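Local coordinates for GCN5-related N-acetyltransferase (Kribbella flavida, PDB 4MY0), which probably transfers an acetyl group from acetyl-CoA to an amine, possibly on an aminoglycoside, at residues 161-164 / 165-169; 173-176 / 177-181. All blocks are in the same frame, centred on the assembly; numbering follows the deposited sequence.

Contact 1: 161-164 / 165-169; sequences RRAG and AKDAA
Asp167 reaches back over the turn with both carboxylate oxygens, each taking a different partner. OD1 forms a salt bridge with Arg161, whose NH1 lies 2.8 Å from it, while OD2 accepts the backbone N-H of Gly164, with Gly164 N 3.0 Å from Asp167 OD2. That second bond is nearly straight, 169° at the hydrogen, and uses the anti lone pair of OD2, the one directed away from OD1. The carboxylate meets the guanidinium at its edge, near the guanidinium plane, but the two planes are turned 60° apart, so a flat, two-pronged pairing is not made. Arginine suits its place through its length: with CG set between the backbone N and the carbonyl carbon (chi1 81°), the chain runs extended from CG to NE and carries the charge across the turn to Asp167 OD1.

The backbone closes the same turn. Asp167 N donates to Gly164 O at 3.0 Å, as the chain enters the 3-10 segment 165-167. Asp167 itself stands at the N-cap position before helix 168-182, yet its side chain is turned back to the loop instead of capping. Close beside OD2 lies the small Ala163, its CB 3.5 Å from Asp167 OD2; Ala163 in turn is tied by backbone hydrogen bonding to Ala206, and Arg161 to Leu208, both on strand 205-209. With one oxygen held by a charge and the other by a peptide N-H, the carboxylate's rotation is fixed, and this pairing probably favours its ionised form.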
loop_
_atom_site.group_PDB
_atom_site.type_symbol
_atom_site.label_atom_id
_atom_site.label_comp_id
_atom_site.label_asym_id
_atom_site.label_seq_id
_atom_site.Cartn_x
_atom_site.Cartn_y
_atom_site.Cartn_z
ATOM N N ARG C 161 -13.626 0.879 -38.244
ATOM C CA ARG C 161 -12.303 0.912 -38.857
ATOM C C ARG C 161 -11.350 1.803 -38.075
ATOM O O ARG C 161 -11.777 2.675 -37.317
ATOM C CB ARG C 161 -12.384 1.373 -40.317
ATOM C CG ARG C 161 -12.482 2.862 -40.464
ATOM C CD ARG C 161 -12.188 3.306 -41.906
ATOM N NE ARG C 161 -11.920 4.740 -41.985
ATOM C CZ ARG C 161 -12.854 5.662 -42.186
ATOM N NH1 ARG C 161 -12.525 6.947 -42.252
ATOM N NH2 ARG C 161 -14.121 5.298 -42.329
ATOM N N ARG C 162 -10.056 1.567 -38.251
ATOM C CA ARG C 162 -9.049 2.393 -37.611
ATOM C C ARG C 162 -9.133 3.809 -38.158
ATOM O O ARG C 162 -9.313 4.005 -39.358
ATOM C CB ARG C 162 -7.652 1.814 -37.850
ATOM C CG ARG C 162 -6.524 2.702 -37.341
ATOM C CD ARG C 162 -5.246 1.903 -37.100
ATOM N NE ARG C 162 -4.746 1.269 -38.315
ATOM C CZ ARG C 162 -4.151 1.931 -39.303
ATOM N NH1 ARG C 162 -4.002 3.251 -39.232
ATOM N NH2 ARG C 162 -3.720 1.276 -40.373
ATOM N N ALA C 163 -9.019 4.800 -37.281
ATOM C CA ALA C 163 -9.094 6.185 -37.727
ATOM C C ALA C 163 -7.740 6.872 -37.596
ATOM O O ALA C 163 -6.838 6.377 -36.902
ATOM C CB ALA C 163 -10.150 6.946 -36.944
ATOM N N GLY C 164 -7.617 8.021 -38.253
ATOM C CA GLY C 164 -6.443 8.865 -38.124
ATOM C C GLY C 164 -6.740 10.340 -38.338
ATOM O O GLY C 164 -7.896 10.775 -38.282
ATOM N N ALA C 165 -5.686 11.105 -38.606
ATOM C CA ALA C 165 -5.755 12.557 -38.665
ATOM C C ALA C 165 -6.843 13.095 -39.591
ATOM O O ALA C 165 -7.511 14.086 -39.265
ATOM C CB ALA C 165 -4.400 13.121 -39.080
ATOM N N LYS C 166 -7.001 12.457 -40.749
ATOM C CA LYS C 166 -7.925 12.945 -41.770
ATOM C C LYS C 166 -9.395 12.785 -41.380
ATOM O O LYS C 166 -10.281 13.272 -42.078
ATOM C CB LYS C 166 -7.666 12.241 -43.101
ATOM C CG LYS C 166 -6.272 12.472 -43.667
ATOM C CD LYS C 166 -5.315 11.340 -43.287
ATOM C CE LYS C 166 -3.846 11.769 -43.386
ATOM N NZ LYS C 166 -3.482 12.289 -44.736
ATOM N N ASP C 167 -9.655 12.089 -40.276
ATOM C CA ASP C 167 -11.021 11.880 -39.828
ATOM C C ASP C 167 -11.465 12.942 -38.824
ATOM O O ASP C 167 -12.552 12.853 -38.256
ATOM C CB ASP C 167 -11.154 10.487 -39.219
ATOM C CG ASP C 167 -10.903 9.389 -40.236
ATOM O OD1 ASP C 167 -11.615 9.362 -41.265
ATOM O OD2 ASP C 167 -9.990 8.559 -40.004
ATOM N N ALA C 168 -10.623 13.950 -38.609
ATOM C CA ALA C 168 -10.912 14.969 -37.601
ATOM C C ALA C 168 -12.266 15.633 -37.836
ATOM O O ALA C 168 -13.034 15.797 -36.899
ATOM C CB ALA C 168 -9.805 16.020 -37.563
ATOM N N ALA C 169 -12.558 16.010 -39.081
ATOM C CA ALA C 169 -13.806 16.716 -39.374
ATOM C C ALA C 169 -15.028 15.812 -39.193
ATOM O O ALA C 169 -16.091 16.272 -38.768
ATOM C CB ALA C 169 -13.780 17.329 -40.784
#

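Contact 2: 173-176 / 177-181; sequences ELVG and TAHEA
Helix 168-182, which packs against strands 212-219 and 222-230, runs through this contact as regular alpha-helix, with successive i to i+4 backbone bonds. Thr177 N donates to Glu173 O at 2.9 Å, and Ala178 N to Leu174 O, His179 N to Val175 O and Glu180 N to Gly176 O continue the series.

The side chains follow the helical periodicity. Leu174 and Val175 are nonpolar and suit the side that meets Phe213, while Val175 and Ala178 also touch Val229. Glu173 suits the exposed side, its OE2 in a salt bridge with Arg170 one turn earlier. The small Ala178 fits beside Val229 and His231, and His231 NE2 is also hydrogen-bonded to Leu174 O.

Between Val175 and His179, one turn apart, the branched side chain meets the ring. CG1 of Val175, placed opposite the backbone N by a chi1 of 160°, comes 3.4 Å from His179 CD2. On the histidine, chi1 -68° sets CG beside its own backbone N and lays the ring across the preceding turn, so that Val175 O sits over one face, displaced toward the rim. The ring also meets Trp74 edge-to-face and touches Ala184 and Leu187, a buried place that suits a flat aromatic group. An alanine in place of His179 would keep the backbone bond but is likely to open a gap beside Val175 CG1 and deprive Trp74 of its aromatic partner. On the exposed side, Thr177 folds its hydroxyl back along the helix, with OG1 3.1 Å from Glu173 O.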
loop_
_atom_site.group_PDB
_atom_site.type_symbol
_atom_site.label_atom_id
_atom_site.label_comp_id
_atom_site.label_asym_id
_atom_site.label_seq_id
_atom_site.Cartn_x
_atom_site.Cartn_y
_atom_site.Cartn_z
ATOM N N GLU C 173 -18.348 16.293 -36.671
ATOM C CA GLU C 173 -19.727 16.120 -37.096
ATOM C C GLU C 173 -20.465 15.176 -36.146
ATOM O O GLU C 173 -21.566 15.473 -35.693
ATOM C CB GLU C 173 -19.801 15.579 -38.536
ATOM C CG GLU C 173 -19.339 16.565 -39.632
ATOM C CD GLU C 173 -19.545 16.024 -41.054
ATOM O OE1 GLU C 173 -19.511 16.830 -42.015
ATOM O OE2 GLU C 173 -19.746 14.796 -41.215
ATOM N N LEU C 174 -19.860 14.029 -35.855
ATOM C CA LEU C 174 -20.517 13.029 -35.027
ATOM C C LEU C 174 -20.779 13.592 -33.631
ATOM O O LEU C 174 -21.864 13.427 -33.079
ATOM C CB LEU C 174 -19.659 11.776 -34.937
ATOM C CG LEU C 174 -19.576 11.005 -36.250
ATOM C CD1 LEU C 174 -18.615 9.835 -36.152
ATOM C CD2 LEU C 174 -20.959 10.537 -36.714
ATOM N N VAL C 175 -19.783 14.275 -33.084
ATOM C CA VAL C 175 -19.896 14.870 -31.755
ATOM C C VAL C 175 -21.002 15.921 -31.771
ATOM O O VAL C 175 -21.832 15.980 -30.857
ATOM C CB VAL C 175 -18.556 15.516 -31.322
ATOM C CG1 VAL C 175 -18.770 16.526 -30.216
ATOM C CG2 VAL C 175 -17.572 14.455 -30.870
ATOM N N GLY C 176 -21.014 16.736 -32.825
ATOM C CA GLY C 176 -21.976 17.815 -32.960
ATOM C C GLY C 176 -23.397 17.292 -32.966
ATOM O O GLY C 176 -24.263 17.794 -32.248
ATOM N N THR C 177 -23.630 16.267 -33.776
ATOM C CA THR C 177 -24.947 15.663 -33.883
ATOM C C THR C 177 -25.374 15.133 -32.515
ATOM O O THR C 177 -26.499 15.343 -32.090
ATOM C CB THR C 177 -24.950 14.521 -34.918
ATOM O OG1 THR C 177 -24.549 15.036 -36.199
ATOM C CG2 THR C 177 -26.335 13.903 -35.035
ATOM N N ALA C 178 -24.463 14.469 -31.815
ATOM C CA ALA C 178 -24.791 13.898 -30.515
ATOM C C ALA C 178 -25.151 14.978 -29.484
ATOM O O ALA C 178 -26.149 14.865 -28.772
ATOM C CB ALA C 178 -23.646 13.033 -30.005
ATOM N N HIS C 179 -24.332 16.021 -29.400
ATOM C CA HIS C 179 -24.518 17.028 -28.366
ATOM C C HIS C 179 -25.729 17.923 -28.618
ATOM O O HIS C 179 -26.309 18.446 -27.664
ATOM C CB HIS C 179 -23.245 17.858 -28.194
ATOM C CG HIS C 179 -22.104 17.081 -27.615
ATOM N ND1 HIS C 179 -22.286 15.893 -26.939
ATOM C CD2 HIS C 179 -20.771 17.315 -27.615
ATOM C CE1 HIS C 179 -21.112 15.426 -26.548
ATOM N NE2 HIS C 179 -20.177 16.270 -26.943
ATOM N N GLU C 180 -26.110 18.100 -29.883
ATOM C CA GLU C 180 -27.315 18.876 -30.201
ATOM C C GLU C 180 -28.579 18.108 -29.837
ATOM O O GLU C 180 -29.564 18.690 -29.380
ATOM C CB GLU C 180 -27.355 19.272 -31.685
ATOM C CG GLU C 180 -26.310 20.305 -32.072
ATOM C CD GLU C 180 -26.248 20.564 -33.565
ATOM O OE1 GLU C 180 -26.728 19.711 -34.344
ATOM O OE2 GLU C 180 -25.716 21.628 -33.955
ATOM N N ALA C 181 -28.541 16.795 -30.044
ATOM C CA ALA C 181 -29.686 15.929 -29.764
ATOM C C ALA C 181 -29.919 15.792 -28.259
ATOM O O ALA C 181 -31.060 15.775 -27.804
ATOM C CB ALA C 181 -29.478 14.554 -30.387
#

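In the fold
Followed from the N terminus, the chain leaves strand 161-162, which pairs antiparallel with strand 205-209, and contact 1 closes the short turn that leads into helix 168-182. Contact 2 comes later along that same helix, spanning successive turns of it. The two are in series, neither nested nor crossed; their centres are about 17 Å apart, and beyond being joined by the chain they do not meet. Contact 1 thus links the strand paired with 205-209 to the start of the helix, whose early residues also meet helix 192-200. Contact 2 belongs to the later part, which lies against strands 212-219 and 222-230 and reaches Trp74 on strand 61-75. Both lie away from the acetyl-CoA sites.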